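Local coordinates for Ketoacyl_synth_N domain-containing protein (PDB 6SMO) that probably contributes 3-oxoacyl-[acyl-carrier-protein] synthase-type chemistry to lipid or polyketide metabolism, with a thiolase-type fold paired with a ketosynthase-domain chain, at residues E208-K213 / Q355-Q360; P215-E220 / Y309-F314; G221-V226 / F314-V319; G246-F251 / E263-L268; N274-M279 / S347-I352. One frame throughout, in Å; residues are numbered along the deposited sequence.

How the contacts relate
Contact 3 lies at the heart of the chain and contact 2 is likewise buried; both use strand 218-229 and share F314. Contacts 1, 4 and 5 lie farther out and are partly exposed, with contacts 1 and 5 both drawing on strand 351-356. The chemistry follows the place: contact 3 is aliphatic packing with no hydrogen bond across it, contact 2 adds backbone bonds and a buried carboxylate, contacts 1 and 4 each rest on a stacked aromatic pair, and contact 5 is a parallel strand pairing with a polar outer end. Contact 1 touches all the others, partly through R356 and Q355, whereas contacts 2 and 3 stay clear of contacts 4 and 5.

Contact 1: residues E208-K213 / Q355-Q360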
# COMPACT_ATOMS: atom_id res chain seq x y z
N GLU C 208 12.24 20.74 -10.05
CA GLU C 208 11.67 22.08 -10.37
C GLU C 208 11.65 22.95 -9.11
O GLU C 208 11.72 24.19 -9.26
CB GLU C 208 10.26 21.93 -10.95
CG GLU C 208 10.23 21.29 -12.33
CD GLU C 208 8.84 21.04 -12.89
OE1 GLU C 208 8.64 19.99 -13.52
OE2 GLU C 208 7.97 21.91 -12.70
N VAL C 209 11.55 22.34 -7.92
CA VAL C 209 11.48 23.04 -6.60
C VAL C 209 12.91 23.30 -6.10
O VAL C 209 13.20 24.47 -5.77
CB VAL C 209 10.66 22.23 -5.58
CG1 VAL C 209 10.58 22.93 -4.23
CG2 VAL C 209 9.27 21.91 -6.10
N PHE C 210 13.75 22.27 -6.04
CA PHE C 210 15.07 22.29 -5.34
C PHE C 210 16.18 22.72 -6.30
O PHE C 210 16.92 23.67 -5.95
CB PHE C 210 15.33 20.93 -4.69
CG PHE C 210 14.45 20.67 -3.49
CD1 PHE C 210 14.65 21.36 -2.31
CD2 PHE C 210 13.41 19.75 -3.56
CE1 PHE C 210 13.83 21.13 -1.21
CE2 PHE C 210 12.59 19.53 -2.46
CZ PHE C 210 12.80 20.22 -1.29
N GLY C 211 16.31 22.07 -7.46
CA GLY C 211 17.29 22.41 -8.51
C GLY C 211 18.03 21.20 -9.04
O GLY C 211 17.41 20.12 -9.12
N GLU C 212 19.31 21.37 -9.40
CA GLU C 212 20.15 20.34 -10.07
C GLU C 212 20.62 19.30 -9.05
O GLU C 212 20.77 19.66 -7.86
CB GLU C 212 21.35 21.00 -10.76
CG GLU C 212 20.96 21.86 -11.95
CD GLU C 212 20.41 21.09 -13.14
OE1 GLU C 212 19.37 21.52 -13.69
OE2 GLU C 212 21.01 20.07 -13.51
N LYS C 213 20.86 18.07 -9.51
CA LYS C 213 21.34 16.92 -8.69
C LYS C 213 22.87 16.93 -8.63
O LYS C 213 23.50 17.40 -9.60
CB LYS C 213 20.87 15.59 -9.29
CG LYS C 213 19.38 15.30 -9.15
CD LYS C 213 18.99 13.94 -9.71
CE LYS C 213 17.52 13.61 -9.52
NZ LYS C 213 17.22 13.25 -8.11
N GLN C 355 17.26 15.08 7.65
CA GLN C 355 16.34 15.70 6.66
C GLN C 355 16.43 14.94 5.33
O GLN C 355 17.54 14.54 4.94
CB GLN C 355 16.68 17.18 6.45
CG GLN C 355 15.58 17.95 5.74
CD GLN C 355 15.94 19.40 5.51
OE1 GLN C 355 15.24 20.31 5.95
NE2 GLN C 355 17.04 19.62 4.81
N ARG C 356 15.28 14.76 4.68
CA ARG C 356 15.16 14.24 3.29
C ARG C 356 14.04 15.00 2.57
O ARG C 356 13.12 15.49 3.26
CB ARG C 356 14.86 12.73 3.29
CG ARG C 356 16.10 11.85 3.29
CD ARG C 356 16.03 10.79 2.20
NE ARG C 356 16.12 11.38 0.87
CZ ARG C 356 15.87 10.75 -0.27
NH1 ARG C 356 15.99 11.39 -1.42
NH2 ARG C 356 15.50 9.48 -0.27
N PHE C 357 14.11 15.10 1.25
CA PHE C 357 13.04 15.68 0.40
C PHE C 357 13.09 15.06 -1.01
O PHE C 357 14.14 14.56 -1.43
CB PHE C 357 13.11 17.21 0.38
CG PHE C 357 14.49 17.82 0.30
CD1 PHE C 357 15.14 17.95 -0.91
CD2 PHE C 357 15.10 18.34 1.44
CE1 PHE C 357 16.39 18.55 -0.98
CE2 PHE C 357 16.35 18.93 1.36
CZ PHE C 357 16.99 19.03 0.15
N SER C 358 11.94 15.12 -1.70
CA SER C 358 11.68 14.45 -3.00
C SER C 358 11.91 15.42 -4.16
O SER C 358 12.18 16.61 -3.90
CB SER C 358 10.28 13.90 -3.03
OG SER C 358 9.33 14.95 -3.12
N ASN C 359 11.79 14.91 -5.39
CA ASN C 359 11.91 15.69 -6.65
C ASN C 359 10.70 16.61 -6.81
O ASN C 359 10.88 17.76 -7.23
CB ASN C 359 12.07 14.76 -7.86
CG ASN C 359 12.49 15.50 -9.12
OD1 ASN C 359 13.65 15.86 -9.27
ND2 ASN C 359 11.55 15.70 -10.03
N GLN C 360 9.50 16.11 -6.47
CA GLN C 360 8.20 16.82 -6.64
C GLN C 360 8.09 17.96 -5.63
O GLN C 360 7.35 18.93 -5.92
CB GLN C 360 7.03 15.84 -6.52
CG GLN C 360 6.93 14.87 -7.69
CD GLN C 360 6.51 15.55 -8.97
OE1 GLN C 360 7.27 15.62 -9.93
NE2 GLN C 360 5.29 16.07 -8.98
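V209 and Q360 have the closest CA atoms across the contact, 7.0 Å apart, and no hydrogen bond passes between the segments. Residues 208-210 form a short helical bend that breaks at G211, while strand 351-356 gives way to the loop 357-360, which runs alongside the bend. F210 of the bend and F357, the first loop residue, form an offset stack, centroids 3.9 Å apart and planes inclined by 17°. CD1 of F357 lies over the centre of the F210 ring, whereas CE1 of F210 falls nearer the rim of F357; F210 CZ comes within 3.3 Å of F357 CG. F357 adopts the crowded position between its own N and C (chi1 40°), which lifts its ring towards F210. V209 CG1 lies more loosely over the other face of F210, 4.3 Å from the plane. At the edge of F210, near its plane, S358 O approaches CE2 at 3.3 Å. Q355 NE2 lies in plane at the edge of F357 and is weakly bonded to E286 OE2. V209 CG2 packs on Q360 O at 3.5 Å. Polar ends are served from outside: N359 O accepts from S207 OG, which also takes a weak bond from F210 N, N359 OD1 is bonded to Y283 OH, and S358 OG pairs with H362. K213 NZ makes a weak bond to the same Y283 hydroxyl, and Q360 NE2 another to T172 of the neighbouring PKS_KS chain. The loop before strand 218-229 is thus joined to the end of strand 351-356 by aromatic stacking and packing of side chains on backbone carbonyls, with S207 and Y283 as polar intermediaries.

Contact 2: residues P215-E220 / Y309-F314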
# COMPACT_ATOMS: atom_id res chain seq x y z
N PRO C 215 26.46 14.67 -8.61
CA PRO C 215 26.89 13.38 -9.13
C PRO C 215 26.90 12.32 -8.02
O PRO C 215 27.48 12.57 -6.98
CB PRO C 215 28.32 13.63 -9.65
CG PRO C 215 28.40 15.14 -9.82
CD PRO C 215 27.50 15.71 -8.75
N GLY C 216 26.23 11.18 -8.26
CA GLY C 216 26.12 10.08 -7.28
C GLY C 216 25.63 8.79 -7.91
O GLY C 216 24.95 8.86 -8.96
N ASP C 217 25.97 7.66 -7.30
CA ASP C 217 25.54 6.29 -7.71
C ASP C 217 24.23 5.96 -6.99
O ASP C 217 23.69 6.84 -6.29
CB ASP C 217 26.63 5.26 -7.40
CG ASP C 217 27.94 5.52 -8.12
OD1 ASP C 217 27.90 5.80 -9.34
OD2 ASP C 217 29.00 5.43 -7.47
N PHE C 218 23.72 4.74 -7.18
CA PHE C 218 22.55 4.16 -6.46
C PHE C 218 22.98 2.87 -5.75
O PHE C 218 23.93 2.21 -6.22
CB PHE C 218 21.40 3.88 -7.42
CG PHE C 218 20.95 5.06 -8.24
CD1 PHE C 218 19.95 5.91 -7.78
CD2 PHE C 218 21.52 5.33 -9.48
CE1 PHE C 218 19.54 7.00 -8.53
CE2 PHE C 218 21.11 6.42 -10.23
CZ PHE C 218 20.12 7.25 -9.76
N SER C 219 22.31 2.54 -4.65
CA SER C 219 22.59 1.30 -3.89
C SER C 219 21.27 0.69 -3.42
O SER C 219 20.39 1.44 -2.99
CB SER C 219 23.47 1.58 -2.71
OG SER C 219 24.69 2.14 -3.13
N GLU C 220 21.15 -0.63 -3.49
CA GLU C 220 19.93 -1.32 -3.02
C GLU C 220 20.18 -1.86 -1.61
O GLU C 220 21.29 -1.75 -1.11
CB GLU C 220 19.58 -2.46 -3.97
CG GLU C 220 20.64 -3.54 -4.05
CD GLU C 220 20.29 -4.66 -5.02
OE1 GLU C 220 20.87 -5.75 -4.91
OE2 GLU C 220 19.45 -4.42 -5.89
N TYR C 309 28.61 8.56 0.23
CA TYR C 309 29.12 7.27 0.75
C TYR C 309 28.03 6.20 0.67
O TYR C 309 28.33 5.07 0.22
CB TYR C 309 29.65 7.43 2.18
CG TYR C 309 30.50 8.65 2.40
CD1 TYR C 309 31.59 8.92 1.59
CD2 TYR C 309 30.23 9.54 3.43
CE1 TYR C 309 32.38 10.04 1.78
CE2 TYR C 309 31.01 10.66 3.64
CZ TYR C 309 32.09 10.92 2.82
OH TYR C 309 32.86 12.02 3.02
N LEU C 310 26.79 6.58 1.01
CA LEU C 310 25.64 5.65 1.06
C LEU C 310 24.88 5.58 -0.27
O LEU C 310 24.13 4.62 -0.43
CB LEU C 310 24.71 6.07 2.20
CG LEU C 310 25.27 5.90 3.61
CD1 LEU C 310 24.30 6.45 4.64
CD2 LEU C 310 25.57 4.44 3.90
N ASP C 311 24.92 6.63 -1.09
CA ASP C 311 24.26 6.71 -2.44
C ASP C 311 22.75 6.97 -2.33
O ASP C 311 22.21 7.03 -1.23
CB ASP C 311 24.64 5.60 -3.42
CG ASP C 311 26.10 5.20 -3.40
OD1 ASP C 311 26.95 6.04 -3.71
OD2 ASP C 311 26.37 4.05 -3.05
N ASN C 312 22.07 7.04 -3.47
CA ASN C 312 20.61 7.27 -3.45
C ASN C 312 19.94 5.90 -3.34
O ASN C 312 20.14 5.09 -4.24
CB ASN C 312 20.16 8.05 -4.68
CG ASN C 312 18.73 8.53 -4.58
OD1 ASN C 312 18.14 8.53 -3.51
ND2 ASN C 312 18.16 8.95 -5.69
N GLN C 313 19.20 5.67 -2.26
CA GLN C 313 18.50 4.37 -2.07
C GLN C 313 16.99 4.59 -2.10
O GLN C 313 16.28 3.63 -1.77
CB GLN C 313 18.93 3.74 -0.75
CG GLN C 313 20.43 3.73 -0.54
CD GLN C 313 20.79 3.06 0.76
OE1 GLN C 313 21.23 3.71 1.71
NE2 GLN C 313 20.60 1.76 0.82
N PHE C 314 16.54 5.79 -2.46
CA PHE C 314 15.09 6.14 -2.46
C PHE C 314 14.53 6.00 -1.05
O PHE C 314 15.00 6.72 -0.17
CB PHE C 314 14.33 5.43 -3.59
CG PHE C 314 14.93 5.71 -4.94
CD1 PHE C 314 14.56 6.84 -5.64
CD2 PHE C 314 15.89 4.88 -5.47
CE1 PHE C 314 15.13 7.12 -6.87
CE2 PHE C 314 16.46 5.16 -6.70
CZ PHE C 314 16.08 6.27 -7.39
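F218, at the start of strand 218-229, forms a single backbone bridge with N312, just past the end of helix 307-310. N312 N donates to D217 O over 3.3 Å, nearly straight at 177°, the donor tilted 24° from the carbonyl plane. In return N312 O accepts a weak bond from S219 N at 3.4 Å, and the CA of F218 also approaches this oxygen at 3.4 Å. The N312 side chain turns back on its own segment: with CG opposite the backbone N (chi1 -169°), OD1 takes a weak bond from F314 N while ND2 lies near F218 CE1 and over one face of the F314 ring, 3.7 Å above its plane. D311, the first residue past the helix, with positive phi, directs its carboxylate at S219 OG, and its OD2 is salt-bridged to R47. That arginine probably eases the proximity of D217 OD2 to D311 OD1, 4.3 Å apart. D217 OD1 accepts weakly from I45 N, E220 OE2 bonds S190 OG, G216 O bonds S44 OG, L310 O is taken by H14 NE2, and Q313 N bonds S317 OG. The rings of F218 and F314, almost parallel, meet rim to rim, CE1 of F218 being 3.7 Å from CZ of F314. Both rings touch L198 of helix 192-204. L310 faces V27 of helix 20-31, Q313 reaches I320 of helix 319-329, and the short strand 46-47 runs parallel beside F218.

Contact 3: residues G221-V226 / F314-V319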
# COMPACT_ATOMS: atom_id res chain seq x y z
N GLY C 221 19.13 -2.39 -1.00
CA GLY C 221 19.23 -2.97 0.36
C GLY C 221 17.99 -2.66 1.19
O GLY C 221 16.91 -2.47 0.59
N ALA C 222 18.15 -2.61 2.51
CA ALA C 222 17.05 -2.38 3.48
C ALA C 222 17.61 -1.83 4.80
O ALA C 222 18.80 -2.06 5.09
CB ALA C 222 16.30 -3.67 3.70
N ALA C 223 16.76 -1.13 5.55
CA ALA C 223 17.05 -0.55 6.88
C ALA C 223 15.75 -0.51 7.69
O ALA C 223 14.75 0.00 7.15
CB ALA C 223 17.65 0.82 6.72
N PHE C 224 15.76 -1.06 8.91
CA PHE C 224 14.58 -1.15 9.81
C PHE C 224 14.98 -0.77 11.24
O PHE C 224 16.14 -1.02 11.64
CB PHE C 224 13.96 -2.54 9.75
CG PHE C 224 12.94 -2.72 8.65
CD1 PHE C 224 13.33 -3.06 7.36
CD2 PHE C 224 11.59 -2.55 8.91
CE1 PHE C 224 12.39 -3.22 6.36
CE2 PHE C 224 10.65 -2.71 7.90
CZ PHE C 224 11.05 -3.04 6.63
N LEU C 225 14.03 -0.18 11.98
CA LEU C 225 14.16 0.19 13.41
C LEU C 225 13.03 -0.50 14.19
O LEU C 225 11.93 -0.65 13.63
CB LEU C 225 14.07 1.71 13.55
CG LEU C 225 15.16 2.51 12.85
CD1 LEU C 225 14.75 2.89 11.43
CD2 LEU C 225 15.51 3.76 13.64
N VAL C 226 13.30 -0.89 15.44
CA VAL C 226 12.28 -1.38 16.41
C VAL C 226 11.89 -0.21 17.32
O VAL C 226 12.53 -0.05 18.38
CB VAL C 226 12.79 -2.59 17.22
CG1 VAL C 226 11.74 -3.11 18.20
CG2 VAL C 226 13.26 -3.72 16.32
N PHE C 314 16.54 5.79 -2.46
CA PHE C 314 15.09 6.14 -2.46
C PHE C 314 14.53 6.00 -1.05
O PHE C 314 15.00 6.72 -0.17
CB PHE C 314 14.33 5.43 -3.59
CG PHE C 314 14.93 5.71 -4.94
CD1 PHE C 314 14.56 6.84 -5.64
CD2 PHE C 314 15.89 4.88 -5.47
CE1 PHE C 314 15.13 7.12 -6.87
CE2 PHE C 314 16.46 5.16 -6.70
CZ PHE C 314 16.08 6.27 -7.39
N SER C 315 13.55 5.11 -0.86
CA SER C 315 12.87 4.95 0.45
C SER C 315 13.85 4.56 1.56
O SER C 315 13.60 4.93 2.70
CB SER C 315 11.70 4.01 0.35
OG SER C 315 12.12 2.69 0.10
N VAL C 316 14.86 3.75 1.26
CA VAL C 316 15.87 3.35 2.28
C VAL C 316 16.65 4.59 2.73
O VAL C 316 17.05 4.64 3.90
CB VAL C 316 16.77 2.21 1.79
CG1 VAL C 316 17.64 1.65 2.90
CG2 VAL C 316 15.95 1.10 1.17
N SER C 317 16.94 5.51 1.81
CA SER C 317 17.66 6.76 2.16
C SER C 317 16.85 7.53 3.21
O SER C 317 15.65 7.71 3.03
CB SER C 317 17.92 7.60 0.96
OG SER C 317 18.90 6.99 0.14
N GLY C 318 17.53 8.03 4.24
CA GLY C 318 16.83 8.70 5.35
C GLY C 318 16.53 7.73 6.48
O GLY C 318 16.67 8.13 7.66
N VAL C 319 16.14 6.50 6.15
CA VAL C 319 15.87 5.40 7.12
C VAL C 319 17.21 4.83 7.60
O VAL C 319 17.38 4.71 8.83
CB VAL C 319 14.97 4.30 6.50
CG1 VAL C 319 14.76 3.13 7.46
CG2 VAL C 319 13.63 4.85 6.04
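A222 and A223 of the extended strand run past the turn 314-319 with CA distances of 6.0 Å from A222 to V316 and 6.1 Å from A223 to V319, too wide for backbone pairing. The turn is held internally by weak bonds from S317 N to F314 O and from V319 N to V316 O, and G318 occupies the N-cap of helix 319-329. V316 spreads its two branches along the strand: its CG1 lies against A223 CB at 3.9 Å and also rests near the A222 backbone, while its CG2 meets G221 O at 3.7 Å. V319, three residues on, places CG1 against A223 CB, 3.8 Å away, and against L225 CD1 at 4.0 Å. In both valines CG1 extends opposite the backbone N (chi1 -171° and 176°), which aims this branch at the strand. The A223 methyl is met by both CG1 atoms, from directions roughly at right angles, and L225 adds its CD1 at a slant beside V319. Every group that meets here is apolar or a strand carbonyl, all of it buried. The centre of the contact is about 2 Å from the centre of the chain. A223 packs on I320 and V323 of helix 319-329 and L225 on V323 and S326, whereas A222 and F224, pointing the other way, face helix 68-84. Strand 218-229 lies between the antiparallel strands 5-13 and 180-187, and helix 319-329 also touches I278 and I352, placing it between two parts of the sheet, as expected for the buried helices of the layered thiolase fold.

Contact 4: residues G246-F251 / E263-L268; sequences GFVDYF and EYTAEL
Y250 and Y264 both set CG opposite the carbonyl carbon, chi1 -70° on the strand and -76° on the helix, and these torsions swing the two phenol rings over one another. The contact is helix-on-strand packing in the thiolase-type fold, joining the weakly bonded helix 263-266 to the end of strand 242-251 that precedes it in the chain. The rings stack face to face, centroids 4.6 Å apart and planes at 29°, but the side chains themselves run at about a right angle. Y250 CZ sits 3.9 Å above the Y264 plane, displaced toward the rim. V248 CG1 abuts the edge of the Y250 ring in its plane, while V248 CG2 faces the helix and is 3.7 Å from Y264 O. On the sheet's other side D249 OD2 bonds Y168 OH of the same chain and S183 OG of the neighbouring PKS_KS chain; Y250 and Y264 pack on S181 and R121 of that chain. T265 OG1 is hydrogen-bonded to Q355 OE1, tying the helix to strand 351-356. L268 closes the far end, its CD1 3.7 Å from V248 CG2 and its CD2 3.7 Å from the CA of G246.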
# COMPACT_ATOMS: atom_id res chain seq x y z
N GLY C 246 10.81 14.16 17.66
CA GLY C 246 10.03 14.96 16.70
C GLY C 246 10.00 14.34 15.31
O GLY C 246 10.94 13.61 14.95
N PHE C 247 8.93 14.63 14.56
CA PHE C 247 8.72 14.22 13.14
C PHE C 247 8.11 15.39 12.36
O PHE C 247 7.18 16.04 12.87
CB PHE C 247 7.83 12.98 13.07
CG PHE C 247 7.41 12.60 11.67
CD1 PHE C 247 8.36 12.40 10.67
CD2 PHE C 247 6.07 12.43 11.35
CE1 PHE C 247 7.97 12.05 9.39
CE2 PHE C 247 5.69 12.07 10.06
CZ PHE C 247 6.64 11.88 9.08
N VAL C 248 8.64 15.64 11.15
CA VAL C 248 8.22 16.74 10.23
C VAL C 248 7.85 16.11 8.88
O VAL C 248 8.65 15.30 8.38
CB VAL C 248 9.33 17.80 10.10
CG1 VAL C 248 9.12 18.72 8.91
CG2 VAL C 248 9.48 18.60 11.38
N ASP C 249 6.69 16.48 8.33
CA ASP C 249 6.17 15.97 7.03
C ASP C 249 5.36 17.08 6.35
O ASP C 249 4.16 17.22 6.68
CB ASP C 249 5.35 14.70 7.22
CG ASP C 249 4.98 13.98 5.93
OD1 ASP C 249 5.59 14.29 4.89
OD2 ASP C 249 4.09 13.11 5.98
N TYR C 250 5.99 17.84 5.45
CA TYR C 250 5.39 18.98 4.71
C TYR C 250 5.74 18.86 3.22
O TYR C 250 6.52 17.97 2.84
CB TYR C 250 5.85 20.31 5.30
CG TYR C 250 5.29 20.61 6.67
CD1 TYR C 250 4.07 21.25 6.82
CD2 TYR C 250 5.97 20.24 7.81
CE1 TYR C 250 3.55 21.52 8.08
CE2 TYR C 250 5.47 20.50 9.08
CZ TYR C 250 4.25 21.15 9.21
OH TYR C 250 3.75 21.41 10.45
N PHE C 251 5.16 19.76 2.41
CA PHE C 251 5.33 19.83 0.94
C PHE C 251 5.58 21.29 0.53
O PHE C 251 5.15 22.20 1.26
CB PHE C 251 4.11 19.26 0.23
CG PHE C 251 4.32 18.94 -1.23
CD1 PHE C 251 4.93 17.76 -1.62
CD2 PHE C 251 3.91 19.82 -2.22
CE1 PHE C 251 5.13 17.46 -2.96
CE2 PHE C 251 4.11 19.53 -3.56
CZ PHE C 251 4.72 18.35 -3.92
N GLU C 263 12.11 26.04 7.84
CA GLU C 263 12.05 26.64 9.20
C GLU C 263 11.36 25.69 10.18
O GLU C 263 11.61 25.81 11.40
CB GLU C 263 11.34 28.00 9.17
CG GLU C 263 12.13 29.09 8.48
CD GLU C 263 11.60 30.49 8.67
OE1 GLU C 263 10.46 30.63 9.17
OE2 GLU C 263 12.32 31.45 8.33
N TYR C 264 10.51 24.78 9.69
CA TYR C 264 9.83 23.73 10.50
C TYR C 264 10.84 22.65 10.91
O TYR C 264 10.65 22.04 11.98
CB TYR C 264 8.64 23.14 9.74
CG TYR C 264 7.42 24.03 9.70
CD1 TYR C 264 6.49 24.01 10.73
CD2 TYR C 264 7.21 24.90 8.64
CE1 TYR C 264 5.37 24.83 10.70
CE2 TYR C 264 6.10 25.72 8.60
CZ TYR C 264 5.17 25.69 9.63
OH TYR C 264 4.08 26.50 9.60
N THR C 265 11.88 22.42 10.09
CA THR C 265 13.01 21.51 10.40
C THR C 265 13.87 22.13 11.51
O THR C 265 14.42 21.37 12.33
CB THR C 265 13.85 21.19 9.16
OG1 THR C 265 12.97 20.88 8.08
CG2 THR C 265 14.81 20.04 9.38
N ALA C 266 13.99 23.46 11.52
CA ALA C 266 14.78 24.24 12.51
C ALA C 266 14.11 24.19 13.89
O ALA C 266 14.83 24.32 14.90
CB ALA C 266 14.95 25.67 12.04
N GLU C 267 12.78 24.00 13.93
CA GLU C 267 11.98 23.91 15.19
C GLU C 267 12.32 22.61 15.94
O GLU C 267 12.18 22.61 17.18
CB GLU C 267 10.48 23.98 14.89
CG GLU C 267 9.94 25.40 14.86
CD GLU C 267 8.50 25.53 14.40
OE1 GLU C 267 8.12 26.63 13.95
OE2 GLU C 267 7.76 24.53 14.48
N LEU C 268 12.75 21.56 15.23
CA LEU C 268 13.10 20.23 15.82
C LEU C 268 14.28 20.38 16.80
O LEU C 268 14.33 19.59 17.76
CB LEU C 268 13.45 19.24 14.71
CG LEU C 268 12.27 18.66 13.92
CD1 LEU C 268 12.77 17.74 12.81
CD2 LEU C 268 11.30 17.91 14.82

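Contact 5: residues N274-M279 / S347-I352; sequences NAVFIM and SNTNQI
V276 and T349 meet with their side chains at about a right angle, V276 CG2 lying 3.6 Å from both OG1 and CG2 of T349. The threonine CG2 also lies over the backbone of the facing strand, 3.5 Å from V276 N. Further along, I278 and I352 cross obliquely: CD1 at the end of I278 touches the CG2 branch of I352 at 3.5 Å. That branch stands opposite the I352 backbone N, while CG1 takes the place beside it (chi1 -60°). Two parallel strands of the sheet, 275-278 and 351-356, are paired here, and V276 is in register with I352. V276 N donates to Q351 O over 3.3 Å at 160°, within the carbonyl plane, and the CA of I352 approaches V276 O at 3.5 Å. Strand 275-278 has 302-304 as its parallel neighbour on the other edge, with helix 286-296 between them in sequence, a beta-alpha-beta crossover. I278 and I352 face helix 319-329, where I352 packs on A325, F328 and L329. Q351 turns to the other face, its NE2 making weak bonds to L268 O and S367 OG. At the exposed end N350 N makes a weak bond to N274 O, and N350 OD1 accepts from N272 ND2.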
# COMPACT_ATOMS: atom_id res chain seq x y z
N ASN C 274 24.45 21.58 20.71
CA ASN C 274 25.18 20.29 20.70
C ASN C 274 24.43 19.28 19.81
O ASN C 274 24.15 18.17 20.29
CB ASN C 274 25.38 19.74 22.11
CG ASN C 274 26.11 20.69 23.03
OD1 ASN C 274 27.03 21.39 22.61
ND2 ASN C 274 25.71 20.73 24.29
N ALA C 275 24.13 19.67 18.57
CA ALA C 275 23.33 18.88 17.60
C ALA C 275 24.09 18.70 16.29
O ALA C 275 24.85 19.62 15.91
CB ALA C 275 22.00 19.56 17.38
N VAL C 276 23.88 17.56 15.62
CA VAL C 276 24.47 17.22 14.29
C VAL C 276 23.32 17.09 13.28
O VAL C 276 22.38 16.32 13.55
CB VAL C 276 25.30 15.92 14.36
CG1 VAL C 276 25.56 15.31 12.99
CG2 VAL C 276 26.62 16.15 15.10
N PHE C 277 23.40 17.83 12.17
CA PHE C 277 22.38 17.84 11.09
C PHE C 277 22.84 16.95 9.93
O PHE C 277 23.81 17.33 9.23
CB PHE C 277 22.11 19.27 10.61
CG PHE C 277 21.01 19.39 9.59
CD1 PHE C 277 19.68 19.28 9.97
CD2 PHE C 277 21.29 19.59 8.25
CE1 PHE C 277 18.66 19.37 9.03
CE2 PHE C 277 20.27 19.69 7.31
CZ PHE C 277 18.96 19.58 7.71
N ILE C 278 22.18 15.81 9.74
CA ILE C 278 22.36 14.91 8.56
C ILE C 278 21.44 15.41 7.45
O ILE C 278 20.22 15.52 7.69
CB ILE C 278 22.10 13.43 8.93
CG1 ILE C 278 23.12 12.93 9.96
CG2 ILE C 278 22.07 12.56 7.69
CD1 ILE C 278 22.76 11.60 10.59
N MET C 279 22.01 15.70 6.27
CA MET C 279 21.30 16.36 5.14
C MET C 279 20.92 15.31 4.08
O MET C 279 21.44 14.18 4.15
CB MET C 279 22.16 17.46 4.51
CG MET C 279 23.52 17.01 4.00
SD MET C 279 24.60 18.41 3.59
CE MET C 279 24.01 18.81 1.95
N SER C 347 32.23 14.47 18.07
CA SER C 347 32.67 14.41 19.50
C SER C 347 31.55 13.90 20.41
O SER C 347 31.38 12.66 20.49
CB SER C 347 33.20 15.75 19.95
OG SER C 347 34.47 16.02 19.36
N ASN C 348 30.80 14.80 21.06
CA ASN C 348 29.74 14.48 22.05
C ASN C 348 28.44 15.20 21.64
O ASN C 348 28.30 16.40 21.96
CB ASN C 348 30.16 14.82 23.48
CG ASN C 348 30.79 16.19 23.64
OD1 ASN C 348 31.63 16.59 22.83
ND2 ASN C 348 30.39 16.92 24.67
N THR C 349 27.55 14.49 20.95
CA THR C 349 26.22 14.97 20.48
C THR C 349 25.12 14.28 21.29
O THR C 349 25.29 13.08 21.60
CB THR C 349 26.05 14.73 18.98
OG1 THR C 349 27.32 14.83 18.34
CG2 THR C 349 25.08 15.70 18.34
N ASN C 350 24.05 15.01 21.63
CA ASN C 350 22.90 14.51 22.43
C ASN C 350 21.61 14.53 21.60
O ASN C 350 20.56 14.11 22.13
CB ASN C 350 22.74 15.28 23.74
CG ASN C 350 22.42 16.75 23.55
OD1 ASN C 350 22.46 17.27 22.44
ND2 ASN C 350 22.11 17.43 24.64
N GLN C 351 21.67 15.01 20.35
CA GLN C 351 20.52 15.05 19.40
C GLN C 351 21.04 15.03 17.96
O GLN C 351 21.89 15.87 17.63
CB GLN C 351 19.66 16.29 19.64
CG GLN C 351 18.33 16.27 18.90
CD GLN C 351 17.47 17.47 19.20
OE1 GLN C 351 17.96 18.58 19.39
NE2 GLN C 351 16.17 17.26 19.24
N ILE C 352 20.52 14.11 17.13
CA ILE C 352 20.79 14.05 15.66
C ILE C 352 19.45 14.23 14.93
O ILE C 352 18.51 13.47 15.21
CB ILE C 352 21.49 12.73 15.27
CG1 ILE C 352 22.83 12.57 15.98
CG2 ILE C 352 21.64 12.63 13.76
CD1 ILE C 352 23.46 11.20 15.83